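PDB 5X6B: O-phospho-L-seryl-tRNA:Cys-tRNA synthase from Methanocaldococcus jannaschii DSM 2661, which converts tRNA-bound O-phosphoserine into cysteine on its tRNA, probably by pyridoxal-phosphate-dependent chemistry. Local coordinates for residues Tyr166-Glu169 with Tyr170-Lys174; Ile184-Leu187 with Glu188-Lys192; His201-Glu205 with Tyr206-Asn210; Pro238-Gly241 with Lys242-Lys245. One frame throughout, in Å; residues are numbered along the deposited sequence.

Contact 1: residues Tyr166-Glu169 with Tyr170-Lys174; sequences YEEE and YPTYK
Strand 160-166 runs into a loop that doubles back to strand 174-175, and across this antiparallel, hairpin-like reversal Tyr166 meets Tyr173 while Glu167 and Glu168 meet Lys174. The chain turns a corner at Glu167 before the sole bridge across the reversal, the hydrogen-bonded pair Glu168 with Lys174. On its return side, Lys174 O accepts the amide Glu167 N at 2.6 Å, and Glu168 N adds a weak, longer bond to the same oxygen. At the far end Tyr173 N donates to Glu169 O, tilted 33° from that carbonyl plane.

The two tyrosines form a T-shaped (edge-to-face) pair: the edge of Tyr173 is directed at the face of Tyr166, with ring centroids 5.5 Å apart and planes at 73°. Tyr166 CE1 also touches Tyr173 CB at 3.6 Å, while the peptide carbon Glu169 C lies over the centre of the Tyr173 ring. Tyr166 OH is bonded to Asn145 beyond the loop, and Tyr173 stacks on Tyr206.

The peptide bond before Pro171 is cis, and Pro171 CB sits over the centre of the Tyr170 ring. Beneath the tip, Glu168, extended with CG anti to its N (chi1 171°), crosses Thr172 at about a right angle and accepts a weak bond from Thr172 OG1 to Glu168 OE1, 3.0 Å long. Glu167 and Lys174 run alongside each other, yet Glu167 OE1 is 3.8 Å from Lys174 NZ. Such a long ion pair at the surface would be expected to contribute little beside the backbone bonds and the tyrosine pair that define this turn.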
loop_
_atom_site.group_PDB
_atom_site.type_symbol
_atom_site.label_atom_id
_atom_site.label_comp_id
_atom_site.label_asym_id
_atom_site.label_seq_id
_atom_site.Cartn_x
_atom_site.Cartn_y
_atom_site.Cartn_z
ATOM N N TYR B 166 -5.596 -36.908 8.315
ATOM C CA TYR B 166 -5.016 -37.255 7.028
ATOM C C TYR B 166 -5.648 -38.475 6.368
ATOM O O TYR B 166 -6.008 -39.445 7.033
ATOM C CB TYR B 166 -3.516 -37.503 7.185
ATOM C CG TYR B 166 -2.739 -36.287 7.618
ATOM C CD1 TYR B 166 -2.389 -35.302 6.703
ATOM C CD2 TYR B 166 -2.352 -36.122 8.941
ATOM C CE1 TYR B 166 -1.676 -34.187 7.094
ATOM C CE2 TYR B 166 -1.639 -35.010 9.342
ATOM C CZ TYR B 166 -1.303 -34.047 8.415
ATOM O OH TYR B 166 -0.590 -32.941 8.817
ATOM N N GLU B 167 -5.774 -38.406 5.050
ATOM C CA GLU B 167 -6.064 -39.567 4.220
ATOM C C GLU B 167 -4.794 -40.403 4.140
ATOM O O GLU B 167 -4.827 -41.603 3.884
ATOM C CB GLU B 167 -6.532 -39.123 2.834
ATOM C CG GLU B 167 -6.971 -40.229 1.902
ATOM C CD GLU B 167 -7.646 -39.681 0.656
ATOM O OE1 GLU B 167 -7.968 -38.473 0.642
ATOM O OE2 GLU B 167 -7.848 -40.449 -0.309
ATOM N N GLU B 168 -3.672 -39.727 4.362
ATOM C CA GLU B 168 -2.355 -40.336 4.473
ATOM C C GLU B 168 -1.402 -39.293 5.018
ATOM O O GLU B 168 -1.418 -38.152 4.564
ATOM C CB GLU B 168 -1.840 -40.840 3.130
ATOM C CG GLU B 168 -0.380 -41.275 3.184
ATOM C CD GLU B 168 0.181 -41.635 1.826
ATOM O OE1 GLU B 168 -0.480 -41.335 0.810
ATOM O OE2 GLU B 168 1.281 -42.223 1.775
ATOM N N GLU B 169 -0.579 -39.666 5.989
ATOM C CA GLU B 169 0.405 -38.729 6.506
ATOM C C GLU B 169 1.647 -38.776 5.618
ATOM O O GLU B 169 1.583 -38.371 4.458
ATOM C CB GLU B 169 0.733 -39.031 7.967
ATOM C CG GLU B 169 -0.510 -39.090 8.854
ATOM C CD GLU B 169 -0.258 -38.606 10.272
ATOM O OE1 GLU B 169 0.774 -37.939 10.496
ATOM O OE2 GLU B 169 -1.084 -38.904 11.166
ATOM N N TYR B 170 2.767 -39.271 6.138
ATOM C CA TYR B 170 4.000 -39.301 5.348
ATOM C C TYR B 170 3.837 -40.140 4.078
ATOM O O TYR B 170 3.257 -41.227 4.118
ATOM C CB TYR B 170 5.167 -39.837 6.180
ATOM C CG TYR B 170 6.502 -39.724 5.480
ATOM C CD1 TYR B 170 7.242 -38.551 5.543
ATOM C CD2 TYR B 170 7.013 -40.781 4.739
ATOM C CE1 TYR B 170 8.459 -38.437 4.896
ATOM C CE2 TYR B 170 8.231 -40.677 4.090
ATOM C CZ TYR B 170 8.950 -39.503 4.172
ATOM O OH TYR B 170 10.161 -39.394 3.529
ATOM N N PRO B 171 4.343 -39.632 2.940
ATOM C CA PRO B 171 4.987 -38.323 2.805
ATOM C C PRO B 171 4.088 -37.261 2.176
ATOM O O PRO B 171 4.466 -36.092 2.129
ATOM C CB PRO B 171 6.168 -38.629 1.890
ATOM C CG PRO B 171 5.605 -39.671 0.956
ATOM C CD PRO B 171 4.562 -40.458 1.738
ATOM N N THR B 172 2.917 -37.663 1.694
ATOM C CA THR B 172 2.016 -36.735 1.024
ATOM C C THR B 172 1.275 -35.801 1.986
ATOM O O THR B 172 0.983 -34.656 1.640
ATOM C CB THR B 172 0.982 -37.487 0.170
ATOM O OG1 THR B 172 0.350 -38.501 0.962
ATOM C CG2 THR B 172 1.660 -38.126 -1.035
ATOM N N TYR B 173 0.978 -36.290 3.187
ATOM C CA TYR B 173 0.219 -35.527 4.178
ATOM C C TYR B 173 -1.072 -34.958 3.591
ATOM O O TYR B 173 -1.389 -33.782 3.774
ATOM C CB TYR B 173 1.085 -34.415 4.767
ATOM C CG TYR B 173 2.222 -34.955 5.603
ATOM C CD1 TYR B 173 2.020 -35.309 6.930
ATOM C CD2 TYR B 173 3.489 -35.135 5.063
ATOM C CE1 TYR B 173 3.046 -35.813 7.702
ATOM C CE2 TYR B 173 4.526 -35.642 5.831
ATOM C CZ TYR B 173 4.294 -35.979 7.153
ATOM O OH TYR B 173 5.311 -36.482 7.931
ATOM N N LYS B 174 -1.809 -35.811 2.883
ATOM C CA LYS B 174 -3.071 -35.428 2.261
ATOM C C LYS B 174 -4.248 -35.533 3.231
ATOM O O LYS B 174 -4.397 -36.526 3.936
ATOM C CB LYS B 174 -3.344 -36.293 1.028
ATOM C CG LYS B 174 -4.682 -35.998 0.373
ATOM C CD LYS B 174 -4.954 -36.898 -0.818
ATOM C CE LYS B 174 -6.269 -36.502 -1.473
ATOM N NZ LYS B 174 -6.560 -37.304 -2.684
#

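Contact 2: residues Ile184-Leu187 with Glu188-Lys192; sequences IDNL and EDKGK
Leu187 O is the backbone oxygen on which two amides converge: Lys190 N donates to Leu187 O at 3.2 Å, and Lys192 N reaches the same atom at 3.1 Å in a weak, strongly bent bond. The approach of Lys190 N is not the usual one, for it stands above the carbonyl plane, 71° out of it. One turn earlier the pattern is still that of a regular helix. Glu188 N donates to Ile184 O at 2.7 Å, close to the line of the carbonyl bond, and Asp189 N donates to Asp185 O at 2.8 Å.

The side chains follow the same spacing. Glu188 lies alongside Ile184, pointing the same way, with Ile184 CG2 3.9 Å from the carboxylate oxygen Glu188 OE2. The Glu188 and Asp185 side chains cross at a slant, their carboxylate planes 44° apart, and Asp185 OD1 to Glu188 OE1 is 4.1 Å; two like charges so near would probably disfavour each other, though solvent can screen them. Lys190 bends only at its last torsion, which carries its amine back over Asn186. There it makes a weak bond to Asn186 O, and its modelled distance to Asn186 OD1 is too short to be trusted in detail. The inward side rests on the sheet, where Leu187 touches Tyr139 and Val194, and Ile184 touches Ile197.

Gly191 has a positive phi (79°), and its N donates to Glu188 O inside a type I turn. Together with the weak bond from Lys192 N to Leu187 O, this is the pattern of a Schellman motif, here ending helix 179-188 ahead of strand 194-200.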
loop_
_atom_site.group_PDB
_atom_site.type_symbol
_atom_site.label_atom_id
_atom_site.label_comp_id
_atom_site.label_asym_id
_atom_site.label_seq_id
_atom_site.Cartn_x
_atom_site.Cartn_y
_atom_site.Cartn_z
ATOM N N ILE B 184 -17.742 -34.008 12.532
ATOM C CA ILE B 184 -18.959 -33.261 12.825
ATOM C C ILE B 184 -19.973 -34.110 13.594
ATOM O O ILE B 184 -20.482 -33.691 14.635
ATOM C CB ILE B 184 -19.613 -32.733 11.534
ATOM C CG1 ILE B 184 -18.714 -31.687 10.877
ATOM C CG2 ILE B 184 -20.979 -32.135 11.826
ATOM C CD1 ILE B 184 -19.134 -31.324 9.472
ATOM N N ASP B 185 -20.256 -35.306 13.084
ATOM C CA ASP B 185 -21.207 -36.204 13.730
ATOM C C ASP B 185 -20.709 -36.618 15.110
ATOM O O ASP B 185 -21.483 -36.676 16.061
ATOM C CB ASP B 185 -21.463 -37.438 12.863
ATOM C CG ASP B 185 -22.172 -37.101 11.564
ATOM O OD1 ASP B 185 -22.810 -36.028 11.490
ATOM O OD2 ASP B 185 -22.097 -37.909 10.615
ATOM N N ASN B 186 -19.412 -36.896 15.209
ATOM C CA ASN B 186 -18.764 -37.173 16.490
ATOM C C ASN B 186 -19.057 -36.064 17.499
ATOM O O ASN B 186 -19.273 -36.324 18.682
ATOM C CB ASN B 186 -17.251 -37.332 16.288
ATOM C CG ASN B 186 -16.540 -37.910 17.501
ATOM O OD1 ASN B 186 -16.952 -37.708 18.641
ATOM N ND2 ASN B 186 -15.456 -38.637 17.252
ATOM N N LEU B 187 -19.084 -34.827 17.018
ATOM C CA LEU B 187 -19.285 -33.675 17.887
ATOM C C LEU B 187 -20.765 -33.411 18.161
ATOM O O LEU B 187 -21.139 -33.072 19.285
ATOM C CB LEU B 187 -18.624 -32.435 17.280
ATOM C CG LEU B 187 -17.190 -32.133 17.736
ATOM C CD1 LEU B 187 -16.278 -33.346 17.598
ATOM C CD2 LEU B 187 -16.626 -30.960 16.955
ATOM N N GLU B 188 -21.604 -33.566 17.140
ATOM C CA GLU B 188 -23.044 -33.385 17.307
ATOM C C GLU B 188 -23.641 -34.454 18.227
ATOM O O GLU B 188 -24.594 -34.192 18.963
ATOM C CB GLU B 188 -23.750 -33.401 15.948
ATOM C CG GLU B 188 -23.520 -32.145 15.118
ATOM C CD GLU B 188 -24.351 -32.121 13.847
ATOM O OE1 GLU B 188 -24.922 -33.171 13.488
ATOM O OE2 GLU B 188 -24.445 -31.044 13.216
ATOM N N ASP B 189 -23.070 -35.654 18.185
ATOM C CA ASP B 189 -23.520 -36.751 19.038
ATOM C C ASP B 189 -23.186 -36.510 20.505
ATOM O O ASP B 189 -23.823 -37.077 21.391
ATOM C CB ASP B 189 -22.906 -38.079 18.586
ATOM C CG ASP B 189 -23.491 -38.575 17.278
ATOM O OD1 ASP B 189 -24.551 -38.055 16.867
ATOM O OD2 ASP B 189 -22.893 -39.489 16.666
ATOM N N LYS B 190 -22.185 -35.676 20.760
ATOM C CA LYS B 190 -21.783 -35.375 22.130
ATOM C C LYS B 190 -22.412 -34.078 22.632
ATOM O O LYS B 190 -21.989 -33.531 23.651
ATOM C CB LYS B 190 -20.260 -35.292 22.240
ATOM C CG LYS B 190 -19.549 -36.606 21.977
ATOM C CD LYS B 190 -18.043 -36.458 22.118
ATOM C CE LYS B 190 -17.345 -37.805 21.996
ATOM N NZ LYS B 190 -17.784 -38.556 20.783
ATOM N N GLY B 191 -23.419 -33.587 21.912
ATOM C CA GLY B 191 -24.141 -32.399 22.333
ATOM C C GLY B 191 -23.422 -31.097 22.025
ATOM O O GLY B 191 -23.957 -30.012 22.259
ATOM N N LYS B 192 -22.204 -31.208 21.505
ATOM C CA LYS B 192 -21.432 -30.043 21.093
ATOM C C LYS B 192 -22.000 -29.436 19.812
ATOM O O LYS B 192 -22.566 -30.143 18.973
ATOM C CB LYS B 192 -19.961 -30.413 20.890
ATOM C CG LYS B 192 -19.091 -30.256 22.126
ATOM C CD LYS B 192 -19.347 -31.323 23.167
ATOM C CE LYS B 192 -18.427 -31.131 24.362
ATOM N NZ LYS B 192 -18.764 -32.047 25.487
#

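Contact 3: residues His201-Glu205 with Tyr206-Asn210; sequences HVDGE and YGNLN
From His201 to Glu205 and back from Tyr206 to Asn210 the backbone reverses almost completely, the two halves running 166° apart, and the carboxylate of Asp203 bridges them near the turn. That group takes two amides of the returning half, one on each oxygen. Asn208 N donates to Asp203 OD1 at 2.8 Å, arriving on the syn side, whereas Tyr206 N donates to Asp203 OD2 at 2.9 Å from above the carboxylate plane. The first torsion (chi1 59°) sets CG between the backbone N and the carbonyl carbon, turning the carboxylate in toward the reversal. A weaker bond joins Gly207 N to Asp203 O, and Gly207 takes a positive phi where the chain swings back.

The loop continues from strand 194-200 of the mixed seven-stranded sheet, in which a single strand, 264-268, runs against the rest, as in fold-type I pyridoxal-phosphate enzymes, and it leads on to helix 212-221. His201 hydrogen-bonds through ND1 to Thr233, beyond strand 226-229.

Nearer the base, Leu209 lies alongside His201 and places CD1 3.5 Å from His201 NE2, while Val202 CG2 approaches Leu209 CD1 to 3.8 Å. Val202 CA also directs its hydrogen at Asn208 O, 3.3 Å away and nearly straight. At the turn, Glu205 CG, anti to the backbone N (chi1 -172°), lies over the face of the Tyr206 ring, a CH-pi contact 3.9 Å from the ring centroid; the bend at chi2 then turns the carboxylate off. That carboxylate, nearly perpendicular to the ring, forms a salt bridge with Lys350, and the Asn208 amide donates to Thr172 O.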
loop_
_atom_site.group_PDB
_atom_site.type_symbol
_atom_site.label_atom_id
_atom_site.label_comp_id
_atom_site.label_asym_id
_atom_site.label_seq_id
_atom_site.Cartn_x
_atom_site.Cartn_y
_atom_site.Cartn_z
ATOM N N HIS B 201 -7.430 -24.246 1.845
ATOM C CA HIS B 201 -7.468 -24.633 0.431
ATOM C C HIS B 201 -6.117 -25.132 -0.071
ATOM O O HIS B 201 -6.045 -26.128 -0.792
ATOM C CB HIS B 201 -7.938 -23.465 -0.427
ATOM C CG HIS B 201 -8.454 -23.875 -1.767
ATOM N ND1 HIS B 201 -8.856 -22.966 -2.721
ATOM C CD2 HIS B 201 -8.640 -25.100 -2.314
ATOM C CE1 HIS B 201 -9.264 -23.611 -3.800
ATOM N NE2 HIS B 201 -9.144 -24.908 -3.577
ATOM N N VAL B 202 -5.057 -24.425 0.306
ATOM C CA VAL B 202 -3.695 -24.921 0.164
ATOM C C VAL B 202 -2.960 -24.652 1.475
ATOM O O VAL B 202 -2.848 -23.503 1.908
ATOM C CB VAL B 202 -2.944 -24.262 -1.027
ATOM C CG1 VAL B 202 -1.443 -24.471 -0.901
ATOM C CG2 VAL B 202 -3.432 -24.821 -2.348
ATOM N N ASP B 203 -2.484 -25.709 2.124
ATOM C CA ASP B 203 -1.737 -25.538 3.363
ATOM C C ASP B 203 -0.385 -24.906 3.085
ATOM O O ASP B 203 0.125 -24.984 1.967
ATOM C CB ASP B 203 -1.537 -26.866 4.089
ATOM C CG ASP B 203 -0.801 -27.880 3.246
ATOM O OD1 ASP B 203 -1.237 -28.143 2.100
ATOM O OD2 ASP B 203 0.241 -28.382 3.720
ATOM N N GLY B 204 0.197 -24.304 4.117
ATOM C CA GLY B 204 1.451 -23.589 3.984
ATOM C C GLY B 204 2.662 -24.382 4.422
ATOM O O GLY B 204 3.749 -23.828 4.581
ATOM N N GLU B 205 2.486 -25.681 4.620
ATOM C CA GLU B 205 3.611 -26.532 4.990
ATOM C C GLU B 205 3.998 -27.460 3.845
ATOM O O GLU B 205 5.167 -27.792 3.671
ATOM C CB GLU B 205 3.287 -27.349 6.243
ATOM C CG GLU B 205 4.474 -28.124 6.807
ATOM C CD GLU B 205 5.584 -27.219 7.319
ATOM O OE1 GLU B 205 5.313 -26.037 7.617
ATOM O OE2 GLU B 205 6.731 -27.695 7.425
ATOM N N TYR B 206 3.011 -27.867 3.055
ATOM C CA TYR B 206 3.254 -28.830 1.993
ATOM C C TYR B 206 2.770 -28.309 0.647
ATOM O O TYR B 206 3.232 -28.755 -0.399
ATOM C CB TYR B 206 2.581 -30.168 2.326
ATOM C CG TYR B 206 3.074 -30.773 3.624
ATOM C CD1 TYR B 206 4.327 -31.366 3.699
ATOM C CD2 TYR B 206 2.294 -30.742 4.776
ATOM C CE1 TYR B 206 4.792 -31.911 4.877
ATOM C CE2 TYR B 206 2.753 -31.288 5.965
ATOM C CZ TYR B 206 4.003 -31.872 6.005
ATOM O OH TYR B 206 4.479 -32.419 7.174
ATOM N N GLY B 207 1.846 -27.358 0.680
ATOM C CA GLY B 207 1.328 -26.776 -0.542
ATOM C C GLY B 207 0.433 -27.733 -1.301
ATOM O O GLY B 207 0.455 -27.775 -2.530
ATOM N N ASN B 208 -0.351 -28.512 -0.561
ATOM C CA ASN B 208 -1.315 -29.427 -1.160
ATOM C C ASN B 208 -2.633 -28.737 -1.471
ATOM O O ASN B 208 -3.241 -28.119 -0.601
ATOM C CB ASN B 208 -1.575 -30.620 -0.240
ATOM C CG ASN B 208 -0.382 -31.534 -0.119
ATOM O OD1 ASN B 208 0.436 -31.631 -1.036
ATOM N ND2 ASN B 208 -0.273 -32.216 1.018
ATOM N N LEU B 209 -3.068 -28.846 -2.718
ATOM C CA LEU B 209 -4.385 -28.371 -3.110
ATOM C C LEU B 209 -5.448 -29.361 -2.613
ATOM O O LEU B 209 -5.164 -30.546 -2.421
ATOM C CB LEU B 209 -4.450 -28.196 -4.629
ATOM C CG LEU B 209 -5.726 -27.649 -5.269
ATOM C CD1 LEU B 209 -6.121 -26.317 -4.649
ATOM C CD2 LEU B 209 -5.515 -27.506 -6.760
ATOM N N ASN B 210 -6.662 -28.871 -2.385
ATOM C CA ASN B 210 -7.739 -29.718 -1.890
ATOM C C ASN B 210 -9.026 -29.496 -2.679
ATOM O O ASN B 210 -9.332 -28.372 -3.073
ATOM C CB ASN B 210 -7.978 -29.459 -0.398
ATOM C CG ASN B 210 -6.801 -29.882 0.467
ATOM O OD1 ASN B 210 -6.116 -29.047 1.057
ATOM N ND2 ASN B 210 -6.574 -31.187 0.563
#

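Contact 4: residues Pro238-Gly241 with Lys242-Lys245; sequences PVNG and KEVK
Asn240, Gly241 and Lys242 carry most of this contact, in which the side chain of Asn240 folds over the start of a helical turn. Its amide oxygen takes two backbone amides: Glu243 N donates to Asn240 OD1 at 3.3 Å, and Lys242 N makes a weak, bent bond to the same oxygen at 3.2 Å, closing an Asx turn. The Glu243 amide comes from above the amide plane of Asn240, 74° out of it. With CG anti to the backbone N (chi1 -171°), the Asn240 side chain crosses that of Glu243 at about a right angle and brings CG 3.7 Å from Glu243 CB. Asn112 ND2 is a further donor to Asn240 OD1.

The Asn240 backbone takes part too, since Val244 N gives Asn240 O a weak bond of 3.4 Å. Val244 CG2 packs beside that carbonyl and lies 3.2 Å from Gly241 O. Lys242 sends its amine away to a salt bridge with Asp114, and a type I turn runs on from it to Lys245.

Set between strands 226-229 and 248-252, this loop is bonded through the Gly241 backbone to Leu111, at the end of helix 100-111, while Glu243, Val244 and Lys245 lie against helix 212-221.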
loop_
_atom_site.group_PDB
_atom_site.type_symbol
_atom_site.label_atom_id
_atom_site.label_comp_id
_atom_site.label_asym_id
_atom_site.label_seq_id
_atom_site.Cartn_x
_atom_site.Cartn_y
_atom_site.Cartn_z
ATOM N N PRO B 238 -7.251 -19.688 -10.407
ATOM C CA PRO B 238 -8.654 -19.260 -10.378
ATOM C C PRO B 238 -9.456 -19.978 -9.293
ATOM O O PRO B 238 -9.183 -21.139 -8.991
ATOM C CB PRO B 238 -9.164 -19.626 -11.777
ATOM C CG PRO B 238 -8.207 -20.646 -12.288
ATOM C CD PRO B 238 -6.884 -20.302 -11.693
ATOM N N VAL B 239 -10.422 -19.281 -8.701
ATOM C CA VAL B 239 -11.230 -19.844 -7.624
ATOM C C VAL B 239 -12.696 -19.449 -7.765
ATOM O O VAL B 239 -13.023 -18.266 -7.815
ATOM C CB VAL B 239 -10.729 -19.394 -6.237
ATOM C CG1 VAL B 239 -11.725 -19.795 -5.159
ATOM C CG2 VAL B 239 -9.357 -19.987 -5.937
ATOM N N ASN B 240 -13.574 -20.447 -7.838
ATOM C CA ASN B 240 -15.010 -20.202 -7.900
ATOM C C ASN B 240 -15.666 -20.586 -6.582
ATOM O O ASN B 240 -15.795 -21.769 -6.262
ATOM C CB ASN B 240 -15.646 -20.977 -9.057
ATOM C CG ASN B 240 -17.094 -20.583 -9.303
ATOM O OD1 ASN B 240 -17.778 -20.079 -8.413
ATOM N ND2 ASN B 240 -17.568 -20.815 -10.518
ATOM N N GLY B 241 -16.088 -19.578 -5.826
ATOM C CA GLY B 241 -16.662 -19.799 -4.512
ATOM C C GLY B 241 -18.001 -20.516 -4.502
ATOM O O GLY B 241 -18.248 -21.363 -3.644
ATOM N N LYS B 242 -18.871 -20.177 -5.446
ATOM C CA LYS B 242 -20.193 -20.794 -5.501
ATOM C C LYS B 242 -20.134 -22.256 -5.931
ATOM O O LYS B 242 -20.896 -23.080 -5.422
ATOM C CB LYS B 242 -21.112 -20.012 -6.439
ATOM C CG LYS B 242 -21.493 -18.640 -5.913
ATOM C CD LYS B 242 -22.368 -17.880 -6.899
ATOM C CE LYS B 242 -22.645 -16.470 -6.402
ATOM N NZ LYS B 242 -23.390 -16.477 -5.113
ATOM N N GLU B 243 -19.236 -22.585 -6.858
ATOM C CA GLU B 243 -19.136 -23.962 -7.337
ATOM C C GLU B 243 -18.639 -24.884 -6.228
ATOM O O GLU B 243 -19.089 -26.028 -6.115
ATOM C CB GLU B 243 -18.224 -24.066 -8.562
ATOM C CG GLU B 243 -17.908 -25.507 -8.952
ATOM C CD GLU B 243 -17.480 -25.656 -10.397
ATOM O OE1 GLU B 243 -17.086 -24.644 -11.013
ATOM O OE2 GLU B 243 -17.542 -26.792 -10.917
ATOM N N VAL B 244 -17.724 -24.386 -5.402
ATOM C CA VAL B 244 -17.274 -25.146 -4.241
ATOM C C VAL B 244 -18.236 -24.930 -3.077
ATOM O O VAL B 244 -17.985 -25.384 -1.959
ATOM C CB VAL B 244 -15.846 -24.763 -3.816
ATOM C CG1 VAL B 244 -14.876 -25.005 -4.958
ATOM C CG2 VAL B 244 -15.791 -23.318 -3.361
ATOM N N LYS B 245 -19.336 -24.233 -3.360
ATOM C CA LYS B 245 -20.404 -23.982 -2.393
ATOM C C LYS B 245 -19.877 -23.366 -1.103
ATOM O O LYS B 245 -20.366 -23.662 -0.013
ATOM C CB LYS B 245 -21.168 -25.277 -2.100
ATOM C CG LYS B 245 -22.062 -25.723 -3.254
ATOM C CD LYS B 245 -22.472 -27.185 -3.143
ATOM C CE LYS B 245 -23.512 -27.543 -4.201
ATOM N NZ LYS B 245 -24.310 -26.357 -4.634
#

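Only contact 3 is buried, about 10 Å from the centre of the chain; contacts 1, 2 and 4 lie at the surface, contact 2 being the farthest out. Contacts 2 and 3 flank strand 194-200, the first leading into it and the second leaving it. Contact 3 joins its neighbours, touching contact 1 through a hydrogen bond and a ring stack, and contact 4 through packing of His201 on Val239. The chemistry shifts with place. In the interior a carboxylate serves backbone amides, and in contact 4 a side-chain amide oxygen does so, whereas contact 1 adds a tyrosine pair and a long ion pair to its backbone bonds, and contact 2 neighbouring like charges.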